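Local coordinates for putative creatinine amidohydrolase (Bacteroides fragilis, PDB 3LUB), which belongs to the creatininase superfamily, binds a pair of zinc ions and probably hydrolyses carbon-nitrogen bonds other than peptide bonds in linear amides, at residues F[104-108]-F[109-113]; F[244-247]-F[248-252]; F[14-18]-F[19-23]; F[5-8]-F[9-12]. All blocks are in the same frame, centred on the assembly; numbering follows the deposited sequence.

Interaction 1: residues F[104-108]-F[109-113]; sequences SSLHV and QGFRK
The guanidinium of Arg112 lies flat on the imidazole of His107, just past the Schellman motif that ends helix 92-108. The two planes are 5° apart, and Arg112 CZ stands 3.5 Å from His107 NE2. A bend at chi2 (-66°) folds the arginine chain back over the helix end. In this pose Arg112 NH1 reaches His107 O at 3.0 Å, in the carbonyl plane and on a lone pair. The same NH1 donates to Phe111 O at 2.7 Å, which fixes the rotation of the guanidinium. Asp138 holds the ring from elsewhere, through a hydrogen bond to His107 NE2.

His107 O is gripped three times: Gly110 N approaches at 3.1 Å from above the carbonyl plane, and a water bridges the oxygen to Arg112 NH2. Phe111 N to Leu106 O, 3.0 Å, is the wider of the two Schellman bonds, and Gly110 supplies the positive phi (105°). The Gln109 chain runs over Ser105 O, and its amide bonds backbone atoms of Phe86 and Arg82 of the second subunit. Next to this interface the Leu106 and Phe111 side chains meet obliquely, CD2 to CD2 at 4.1 Å.

Interaction 2: residues F[244-247]-F[248-252]; sequences FEEM and AQHDL
Glu246 O takes two backbone donors at the end of helix 226-249. His250 N comes to 3.0 Å of it, tilted 26° from the carbonyl plane, while Gln249 N makes a weak bond at 3.3 Å. Gln249 N also donates weakly to Glu245 O, so its hydrogen is shared between two carbonyls and neither bond is straight. Two residues earlier, Ala248 N to Phe244 O still has regular helical geometry, with an N-H...O angle of 157°.

The side chains of this last turn lie close to its carbonyls. His250 has CG beside its own backbone N (chi1 -56°), which swings the imidazole back against the last turn: CD2 lies 3.5 Å from Glu246 O, with that oxygen at the ring edge near its plane, and 4.1 Å from Glu246 CB. His250 ND1 is hydrogen-bonded to Glu254. Gln249 lays its extended chain along Glu245 O, with CG at 3.4 Å. Glu246 sends its carboxylate outward to Ser197 of the third subunit, and its side chain is about 4 Å from a bound calcium ion.

Met247, here selenomethionine, has its carbonyl O only 3.2 Å from His250 O. Two acceptors this close would probably repel, and the Lys113 ammonium, hydrogen-bonded to Met247 O, probably eases that. Ala248 and Met247 pack on Val23 of the central parallel sheet. The whole is a helix C-terminus whose i to i+4 bonding runs out as His250 leaves helical backbone angles, in the outer helical layer of an alpha/beta fold.

Interaction 3: residues F[14-18]-F[19-23]; sequences GKVKE and LKYDV
Val16 and Leu19 are joined by a type I beta turn that takes the chain out of the short helix 13-16 and sends it toward strand 23-28. Its two central residues, Lys17 and Glu18, have the backbone angles of a type I turn, and the bond from Leu19 N to Val16 O closes it, 3.2 Å long, with the donor standing 48° above the carbonyl plane. A water reinforces the turn by donating to Val16 O at 2.9 Å and to Leu19 O at 2.8 Å, so Val16 O has two donors.

Side-chain torsions help to explain what lies round this bond. Leu19 places CG beside its backbone N (chi1 -66°) and then runs on extended, which lays the branch back over the helix end. Its CD1 methyl reaches Lys15 O at 3.4 Å, while CD2 lies near the carbonyl of Glu18. Within the turn Leu19 thus packs on backbone atoms, and beyond it touches Arg65.

Tyr21 comes in from further along the chain. With chi1 at -70° the ring is carried back toward the helix, where it crosses the Val16 side chain at about a right angle. Val16 O sits at the ring edge, in its plane, 3.9 Å from CE1. The phenol is hydrogen-bonded to Glu5 O, which holds the hydroxyl end of the ring in place, and Phe86 of the second subunit meets the ring edge-to-face. Met67 of strand 66-68 touches both Val16 and Tyr21. At the far end of the ring, Tyr21 OH rests against the valine branch, 3.8 Å from Val16 CB and equally far from CG1.

Interaction 4: residues F[5-8]-F[9-12]; sequences EVDL and SVSC
Asp7 O accepts from Val10 N at 3.2 Å, and Leu8 O from Ser11 N at the same length. Both donors stand above the carbonyl planes, by 48° and 75°, as expected when i to i+3 bonds close two tight turns in succession.

The Asp7 carboxylate adds a third link. With CG anti to the backbone N (chi1 -176°), OD1 lies over the start of the turn, where Ser9 N makes a weak bond to it at 3.3 Å. A water lies within hydrogen-bonding distance of both Asp7 OD1 and Ser9 OG, 2.6 Å from the latter, closing a small ring, while His48 NE2 from helix 42-62 also bonds OD1. Another water spans Leu8 O and, weakly, Ser9 O.

Outward from these bonds, Val10 CG2 packs over Asp7 O at 3.5 Å and also lies 4.0 Å from OD2, crossing the aspartate side chain. Ser11 CB touches Asp7 O from the next position, and its OG is hydrogen-bonded to Lys4 O. The second subunit packs on this loop, Leu179 on Val10 and Leu41 on Ser9. The arrangement is a pair of overlapping reverse turns with a weakly bonded Asx turn at their head, leading to Cys12 at the N-cap position of helix 13-16.

How the interactions relate
From the N terminus, interaction 4 closes the turns of 5-12 and hands the chain to helix 13-16, whose exit is interaction 3. Val16 packs on Ser11 and, with the tyrosine-to-backbone bond, ties these two neighbours together before strand 23-28 begins. Interaction 1 ends helix 92-108 and leads into strand 113-118; its Phe111 packs on Tyr21 of interaction 3. Interaction 2 finishes helix 226-249, resting on Asp22 and Val23 and receiving Lys113 NZ at Met247 O. All four lie in series, with none nested or crossing. Interactions 1, 3 and 4 touch the second subunit, and interaction 2 the third.

Interaction 1: residues F[104-108]-F[109-113]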
loop_
_atom_site.group_PDB
_atom_site.type_symbol
_atom_site.label_atom_id
_atom_site.label_comp_id
_atom_site.label_asym_id
_atom_site.label_seq_id
_atom_site.Cartn_x
_atom_site.Cartn_y
_atom_site.Cartn_z
ATOM N N SER F 104 -4.660 -14.250 9.867
ATOM C CA SER F 104 -4.865 -13.451 11.047
ATOM C C SER F 104 -6.030 -13.965 11.885
ATOM O O SER F 104 -5.895 -14.126 13.115
ATOM C CB SER F 104 -5.110 -11.980 10.659
ATOM O OG SER F 104 -5.318 -11.186 11.811
ATOM N N SER F 105 -7.174 -14.156 11.234
ATOM C CA SER F 105 -8.381 -14.680 11.898
ATOM C C SER F 105 -8.190 -16.079 12.453
ATOM O O SER F 105 -8.379 -16.304 13.644
ATOM C CB SER F 105 -9.567 -14.653 10.939
ATOM O OG SER F 105 -10.009 -13.323 10.760
ATOM N N LEU F 106 -7.753 -17.005 11.610
ATOM C CA LEU F 106 -7.488 -18.379 12.071
ATOM C C LEU F 106 -6.468 -18.435 13.235
ATOM O O LEU F 106 -6.580 -19.237 14.143
ATOM C CB LEU F 106 -6.999 -19.258 10.925
ATOM C CG LEU F 106 -7.900 -19.497 9.709
ATOM C CD1 LEU F 106 -7.133 -20.306 8.705
ATOM C CD2 LEU F 106 -9.189 -20.192 10.049
ATOM N N HIS F 107 -5.461 -17.574 13.197
ATOM C CA HIS F 107 -4.484 -17.534 14.275
ATOM C C HIS F 107 -5.105 -17.074 15.598
ATOM O O HIS F 107 -4.818 -17.642 16.644
ATOM C CB HIS F 107 -3.299 -16.628 13.894
ATOM C CG HIS F 107 -2.121 -16.777 14.807
ATOM N ND1 HIS F 107 -2.037 -16.116 16.010
ATOM C CD2 HIS F 107 -1.007 -17.538 14.712
ATOM C CE1 HIS F 107 -0.914 -16.453 16.612
ATOM N NE2 HIS F 107 -0.275 -17.319 15.848
ATOM N N VAL F 108 -5.926 -16.028 15.566
ATOM C CA VAL F 108 -6.631 -15.565 16.756
ATOM C C VAL F 108 -7.488 -16.698 17.333
ATOM O O VAL F 108 -7.657 -16.818 18.559
ATOM C CB VAL F 108 -7.526 -14.351 16.423
ATOM C CG1 VAL F 108 -8.645 -14.156 17.451
ATOM C CG2 VAL F 108 -6.683 -13.106 16.301
ATOM N N GLN F 109 -8.043 -17.518 16.449
ATOM C CA GLN F 109 -8.935 -18.617 16.850
ATOM C C GLN F 109 -8.215 -19.819 17.459
ATOM O O GLN F 109 -8.882 -20.708 17.953
ATOM C CB GLN F 109 -9.794 -19.083 15.662
ATOM C CG GLN F 109 -10.730 -17.997 15.159
ATOM C CD GLN F 109 -11.175 -18.206 13.732
ATOM O OE1 GLN F 109 -11.047 -19.288 13.168
ATOM N NE2 GLN F 109 -11.706 -17.165 13.146
ATOM N N GLY F 110 -6.876 -19.853 17.370
ATOM C CA GLY F 110 -6.040 -20.916 17.958
ATOM C C GLY F 110 -5.478 -21.918 16.965
ATOM O O GLY F 110 -4.724 -22.826 17.344
ATOM N N PHE F 111 -5.808 -21.749 15.687
ATOM C CA PHE F 111 -5.348 -22.673 14.662
ATOM C C PHE F 111 -3.927 -22.357 14.269
ATOM O O PHE F 111 -3.507 -21.198 14.310
ATOM C CB PHE F 111 -6.281 -22.638 13.429
ATOM C CG PHE F 111 -7.681 -23.010 13.763
ATOM C CD1 PHE F 111 -7.968 -24.291 14.226
ATOM C CD2 PHE F 111 -8.710 -22.079 13.687
ATOM C CE1 PHE F 111 -9.248 -24.644 14.568
ATOM C CE2 PHE F 111 -10.008 -22.434 14.065
ATOM C CZ PHE F 111 -10.266 -23.722 14.497
ATOM N N ARG F 112 -3.198 -23.391 13.872
ATOM C CA ARG F 112 -1.782 -23.279 13.563
ATOM C C ARG F 112 -1.333 -24.042 12.357
ATOM O O ARG F 112 -0.152 -24.074 12.119
ATOM C CB ARG F 112 -0.952 -23.766 14.757
ATOM C CG ARG F 112 -1.212 -22.996 16.035
ATOM C CD ARG F 112 -0.737 -21.536 15.887
ATOM N NE ARG F 112 -0.858 -20.752 17.112
ATOM C CZ ARG F 112 -1.907 -20.015 17.443
ATOM N NH1 ARG F 112 -2.973 -19.953 16.662
ATOM N NH2 ARG F 112 -1.905 -19.336 18.572
ATOM N N LYS F 113 -2.227 -24.655 11.594
ATOM C CA LYS F 113 -1.853 -25.433 10.430
ATOM C C LYS F 113 -2.886 -25.237 9.324
ATOM O O LYS F 113 -4.109 -25.434 9.549
ATOM C CB LYS F 113 -1.808 -26.912 10.797
ATOM C CG LYS F 113 -0.795 -27.210 11.849
ATOM C CD LYS F 113 -0.819 -28.648 12.252
ATOM C CE LYS F 113 0.367 -28.964 13.169
ATOM N NZ LYS F 113 0.104 -30.251 13.887
HETATM O O HOH W 1 -4.158 -17.595 19.537
#

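Interaction 2: residues F[244-247]-F[248-252]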
loop_
_atom_site.group_PDB
_atom_site.type_symbol
_atom_site.label_atom_id
_atom_site.label_comp_id
_atom_site.label_asym_id
_atom_site.label_seq_id
_atom_site.Cartn_x
_atom_site.Cartn_y
_atom_site.Cartn_z
ATOM N N PHE F 244 -2.916 -34.585 5.509
ATOM C CA PHE F 244 -3.702 -34.023 6.622
ATOM C C PHE F 244 -3.323 -34.722 7.937
ATOM O O PHE F 244 -3.097 -34.079 8.937
ATOM C CB PHE F 244 -5.232 -34.173 6.434
ATOM C CG PHE F 244 -5.799 -33.509 5.196
ATOM C CD1 PHE F 244 -5.020 -32.748 4.332
ATOM C CD2 PHE F 244 -7.143 -33.632 4.922
ATOM C CE1 PHE F 244 -5.575 -32.174 3.200
ATOM C CE2 PHE F 244 -7.703 -33.040 3.801
ATOM C CZ PHE F 244 -6.915 -32.317 2.938
ATOM N N GLU F 245 -3.282 -36.046 7.936
ATOM C CA GLU F 245 -2.987 -36.787 9.188
ATOM C C GLU F 245 -1.609 -36.472 9.743
ATOM O O GLU F 245 -1.461 -36.241 10.933
ATOM C CB GLU F 245 -3.089 -38.302 8.984
ATOM C CG GLU F 245 -4.519 -38.853 8.828
ATOM C CD GLU F 245 -4.586 -40.081 7.915
ATOM O OE1 GLU F 245 -3.509 -40.469 7.397
ATOM O OE2 GLU F 245 -5.697 -40.652 7.707
ATOM N N GLU F 246 -0.599 -36.482 8.884
ATOM C CA GLU F 246 0.780 -36.201 9.314
ATOM C C GLU F 246 0.966 -34.752 9.735
ATOM O O GLU F 246 1.698 -34.480 10.673
ATOM C CB GLU F 246 1.766 -36.518 8.215
ATOM C CG GLU F 246 1.801 -37.961 7.800
ATOM C CD GLU F 246 2.381 -38.121 6.400
ATOM O OE1 GLU F 246 2.593 -37.076 5.727
ATOM O OE2 GLU F 246 2.617 -39.273 5.957
HETATM N N MSE F 247 0.310 -33.815 9.059
HETATM C CA MSE F 247 0.300 -32.422 9.528
HETATM C C MSE F 247 -0.266 -32.290 10.925
HETATM O O MSE F 247 0.293 -31.553 11.743
HETATM C CB MSE F 247 -0.474 -31.506 8.582
HETATM C CG MSE F 247 0.275 -31.183 7.308
HETATM SE SE MSE F 247 -0.792 -30.048 6.122
HETATM C CE MSE F 247 -0.627 -28.345 7.148
ATOM N N ALA F 248 -1.351 -33.022 11.204
ATOM C CA ALA F 248 -1.981 -33.044 12.543
ATOM C C ALA F 248 -1.134 -33.699 13.620
ATOM O O ALA F 248 -1.183 -33.286 14.785
ATOM C CB ALA F 248 -3.328 -33.750 12.494
ATOM N N GLN F 249 -0.380 -34.729 13.243
ATOM C CA GLN F 249 0.289 -35.605 14.230
ATOM C C GLN F 249 1.784 -35.303 14.432
ATOM O O GLN F 249 2.401 -35.810 15.356
ATOM C CB GLN F 249 0.066 -37.064 13.820
ATOM C CG GLN F 249 -1.399 -37.487 14.068
ATOM C CD GLN F 249 -1.803 -38.807 13.409
ATOM O OE1 GLN F 249 -1.009 -39.444 12.688
ATOM N NE2 GLN F 249 -3.059 -39.220 13.652
ATOM N N HIS F 250 2.361 -34.480 13.568
ATOM C CA HIS F 250 3.775 -34.117 13.680
ATOM C C HIS F 250 3.971 -32.638 13.547
ATOM O O HIS F 250 3.221 -31.951 12.874
ATOM C CB HIS F 250 4.614 -34.758 12.584
ATOM C CG HIS F 250 4.506 -36.241 12.531
ATOM N ND1 HIS F 250 5.143 -37.061 13.436
ATOM C CD2 HIS F 250 3.832 -37.053 11.686
ATOM C CE1 HIS F 250 4.868 -38.321 13.143
ATOM N NE2 HIS F 250 4.076 -38.343 12.086
ATOM N N ASP F 251 5.017 -32.160 14.192
ATOM C CA ASP F 251 5.557 -30.855 13.902
ATOM C C ASP F 251 6.390 -30.956 12.617
ATOM O O ASP F 251 6.733 -32.045 12.157
ATOM C CB ASP F 251 6.374 -30.330 15.086
ATOM C CG ASP F 251 5.528 -30.176 16.353
ATOM O OD1 ASP F 251 4.282 -30.221 16.254
ATOM O OD2 ASP F 251 6.107 -30.028 17.451
ATOM N N LEU F 252 6.666 -29.804 12.025
ATOM C CA LEU F 252 7.388 -29.730 10.749
ATOM C C LEU F 252 8.766 -30.398 10.819
ATOM O O LEU F 252 9.203 -31.062 9.882
ATOM C CB LEU F 252 7.549 -28.259 10.345
ATOM C CG LEU F 252 8.111 -27.948 8.945
ATOM C CD1 LEU F 252 7.337 -28.742 7.908
ATOM C CD2 LEU F 252 8.028 -26.436 8.708
#

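Interaction 3: residues F[14-18]-F[19-23]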
loop_
_atom_site.group_PDB
_atom_site.type_symbol
_atom_site.label_atom_id
_atom_site.label_comp_id
_atom_site.label_asym_id
_atom_site.label_seq_id
_atom_site.Cartn_x
_atom_site.Cartn_y
_atom_site.Cartn_z
ATOM N N GLY F 14 -23.291 -24.363 15.685
ATOM C CA GLY F 14 -23.760 -25.406 16.624
ATOM C C GLY F 14 -23.046 -26.733 16.419
ATOM O O GLY F 14 -22.645 -27.408 17.398
ATOM N N LYS F 15 -22.813 -27.058 15.146
ATOM C CA LYS F 15 -22.132 -28.293 14.779
ATOM C C LYS F 15 -20.627 -28.227 15.026
ATOM O O LYS F 15 -20.001 -29.232 15.373
ATOM C CB LYS F 15 -22.413 -28.646 13.321
ATOM C CG LYS F 15 -21.736 -29.962 12.856
ATOM C CD LYS F 15 -22.271 -31.186 13.635
ATOM C CE LYS F 15 -21.955 -32.538 12.968
ATOM N NZ LYS F 15 -22.916 -32.885 11.873
ATOM N N VAL F 16 -20.024 -27.054 14.880
ATOM C CA VAL F 16 -18.569 -26.985 14.976
ATOM C C VAL F 16 -18.044 -26.603 16.352
ATOM O O VAL F 16 -16.914 -26.941 16.682
ATOM C CB VAL F 16 -17.962 -26.054 13.908
ATOM C CG1 VAL F 16 -18.590 -26.328 12.571
ATOM C CG2 VAL F 16 -18.124 -24.611 14.293
ATOM N N LYS F 17 -18.859 -25.950 17.183
ATOM C CA LYS F 17 -18.322 -25.277 18.364
ATOM C C LYS F 17 -17.750 -26.186 19.494
ATOM O O LYS F 17 -16.933 -25.739 20.308
ATOM C CB LYS F 17 -19.326 -24.246 18.926
ATOM C CG LYS F 17 -20.553 -24.799 19.634
ATOM C CD LYS F 17 -21.155 -23.755 20.592
ATOM C CE LYS F 17 -22.169 -24.410 21.556
ATOM N NZ LYS F 17 -22.831 -23.456 22.500
ATOM N N GLU F 18 -18.143 -27.450 19.546
ATOM C CA GLU F 18 -17.581 -28.340 20.577
ATOM C C GLU F 18 -16.565 -29.388 20.042
ATOM O O GLU F 18 -16.230 -30.372 20.733
ATOM C CB GLU F 18 -18.729 -28.997 21.332
ATOM C CG GLU F 18 -19.524 -27.957 22.164
ATOM C CD GLU F 18 -20.996 -28.282 22.242
ATOM O OE1 GLU F 18 -21.334 -29.482 22.118
ATOM O OE2 GLU F 18 -21.807 -27.338 22.440
ATOM N N LEU F 19 -16.056 -29.150 18.832
ATOM C CA LEU F 19 -15.190 -30.110 18.164
ATOM C C LEU F 19 -13.809 -29.551 18.018
ATOM O O LEU F 19 -13.629 -28.357 17.839
ATOM C CB LEU F 19 -15.738 -30.440 16.793
ATOM C CG LEU F 19 -17.065 -31.172 16.743
ATOM C CD1 LEU F 19 -17.329 -31.392 15.294
ATOM C CD2 LEU F 19 -17.004 -32.493 17.503
ATOM N N LYS F 20 -12.830 -30.438 18.098
ATOM C CA LYS F 20 -11.431 -30.070 17.916
ATOM C C LYS F 20 -11.029 -30.220 16.470
ATOM O O LYS F 20 -11.173 -31.304 15.896
ATOM C CB LYS F 20 -10.516 -30.955 18.759
ATOM C CG LYS F 20 -9.168 -30.266 19.027
ATOM C CD LYS F 20 -8.012 -31.196 19.306
ATOM C CE LYS F 20 -6.699 -30.480 18.982
ATOM N NZ LYS F 20 -6.694 -29.039 19.435
ATOM N N TYR F 21 -10.506 -29.148 15.887
ATOM C CA TYR F 21 -10.010 -29.199 14.517
ATOM C C TYR F 21 -8.499 -29.105 14.534
ATOM O O TYR F 21 -7.927 -28.305 15.252
ATOM C CB TYR F 21 -10.651 -28.107 13.637
ATOM C CG TYR F 21 -12.106 -28.372 13.363
ATOM C CD1 TYR F 21 -13.090 -27.965 14.251
ATOM C CD2 TYR F 21 -12.503 -29.036 12.240
ATOM C CE1 TYR F 21 -14.416 -28.237 14.019
ATOM C CE2 TYR F 21 -13.835 -29.278 11.995
ATOM C CZ TYR F 21 -14.788 -28.889 12.911
ATOM O OH TYR F 21 -16.127 -29.168 12.709
ATOM N N ASP F 22 -7.872 -29.958 13.741
ATOM C CA ASP F 22 -6.412 -30.076 13.667
ATOM C C ASP F 22 -5.823 -29.278 12.501
ATOM O O ASP F 22 -4.854 -28.511 12.674
ATOM C CB ASP F 22 -6.035 -31.546 13.486
ATOM C CG ASP F 22 -6.416 -32.389 14.681
ATOM O OD1 ASP F 22 -5.855 -32.115 15.750
ATOM O OD2 ASP F 22 -7.285 -33.287 14.546
ATOM N N VAL F 23 -6.390 -29.477 11.316
ATOM C CA VAL F 23 -5.893 -28.809 10.088
ATOM C C VAL F 23 -7.000 -28.047 9.410
ATOM O O VAL F 23 -8.119 -28.495 9.439
ATOM C CB VAL F 23 -5.265 -29.830 9.121
ATOM C CG1 VAL F 23 -4.559 -29.134 7.963
ATOM C CG2 VAL F 23 -4.327 -30.764 9.900
HETATM O O HOH W 2 -14.268 -25.701 17.066
#

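Interaction 4: residues F[5-8]-F[9-12]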
loop_
_atom_site.group_PDB
_atom_site.type_symbol
_atom_site.label_atom_id
_atom_site.label_comp_id
_atom_site.label_asym_id
_atom_site.label_seq_id
_atom_site.Cartn_x
_atom_site.Cartn_y
_atom_site.Cartn_z
ATOM N N GLU F 5 -19.606 -31.268 9.443
ATOM C CA GLU F 5 -18.440 -31.441 10.310
ATOM C C GLU F 5 -17.124 -30.942 9.684
ATOM O O GLU F 5 -16.261 -30.393 10.396
ATOM C CB GLU F 5 -18.292 -32.899 10.744
ATOM C CG GLU F 5 -17.313 -33.083 11.908
ATOM C CD GLU F 5 -17.431 -34.457 12.585
ATOM O OE1 GLU F 5 -18.273 -35.298 12.163
ATOM O OE2 GLU F 5 -16.685 -34.686 13.556
ATOM N N VAL F 6 -16.996 -31.118 8.370
ATOM C CA VAL F 6 -15.760 -30.773 7.661
ATOM C C VAL F 6 -15.942 -29.812 6.465
ATOM O O VAL F 6 -14.931 -29.388 5.871
ATOM C CB VAL F 6 -15.038 -32.055 7.162
ATOM C CG1 VAL F 6 -14.672 -33.009 8.329
ATOM C CG2 VAL F 6 -15.868 -32.755 6.133
ATOM N N ASP F 7 -17.189 -29.465 6.096
ATOM C CA ASP F 7 -17.446 -28.559 4.937
ATOM C C ASP F 7 -18.108 -27.265 5.415
ATOM O O ASP F 7 -19.291 -27.255 5.711
ATOM C CB ASP F 7 -18.306 -29.272 3.916
ATOM C CG ASP F 7 -18.541 -28.472 2.636
ATOM O OD1 ASP F 7 -17.976 -27.371 2.442
ATOM O OD2 ASP F 7 -19.301 -28.994 1.794
ATOM N N LEU F 8 -17.322 -26.197 5.542
ATOM C CA LEU F 8 -17.815 -24.947 6.107
ATOM C C LEU F 8 -18.918 -24.314 5.261
ATOM O O LEU F 8 -19.779 -23.611 5.796
ATOM C CB LEU F 8 -16.676 -23.939 6.355
ATOM C CG LEU F 8 -17.053 -22.831 7.349
ATOM C CD1 LEU F 8 -16.945 -23.277 8.797
ATOM C CD2 LEU F 8 -16.257 -21.547 7.138
ATOM N N SER F 9 -18.903 -24.569 3.957
ATOM C CA SER F 9 -19.954 -24.091 3.062
ATOM C C SER F 9 -21.388 -24.530 3.427
ATOM O O SER F 9 -22.342 -23.874 3.041
ATOM C CB SER F 9 -19.623 -24.491 1.624
ATOM O OG SER F 9 -18.416 -23.863 1.220
ATOM N N VAL F 10 -21.537 -25.628 4.152
ATOM C CA VAL F 10 -22.836 -26.072 4.616
ATOM C C VAL F 10 -22.963 -26.100 6.155
ATOM O O VAL F 10 -24.028 -26.418 6.667
ATOM C CB VAL F 10 -23.220 -27.455 4.023
ATOM C CG1 VAL F 10 -23.310 -27.397 2.482
ATOM C CG2 VAL F 10 -22.245 -28.536 4.469
ATOM N N SER F 11 -21.901 -25.737 6.878
ATOM C CA SER F 11 -21.844 -25.917 8.330
ATOM C C SER F 11 -22.401 -24.731 9.151
ATOM O O SER F 11 -22.678 -23.665 8.626
ATOM C CB SER F 11 -20.416 -26.188 8.741
ATOM O OG SER F 11 -20.355 -26.618 10.092
ATOM N N CYS F 12 -22.586 -24.936 10.453
ATOM C CA CYS F 12 -23.065 -23.869 11.338
ATOM C C CYS F 12 -22.362 -23.962 12.672
ATOM O O CYS F 12 -21.787 -24.977 13.004
ATOM C CB CYS F 12 -24.568 -23.987 11.537
ATOM S SG CYS F 12 -25.020 -25.595 12.238
HETATM O O HOH W 3 -16.271 -25.166 2.033
HETATM O O HOH W 4 -22.136 -22.088 5.334
#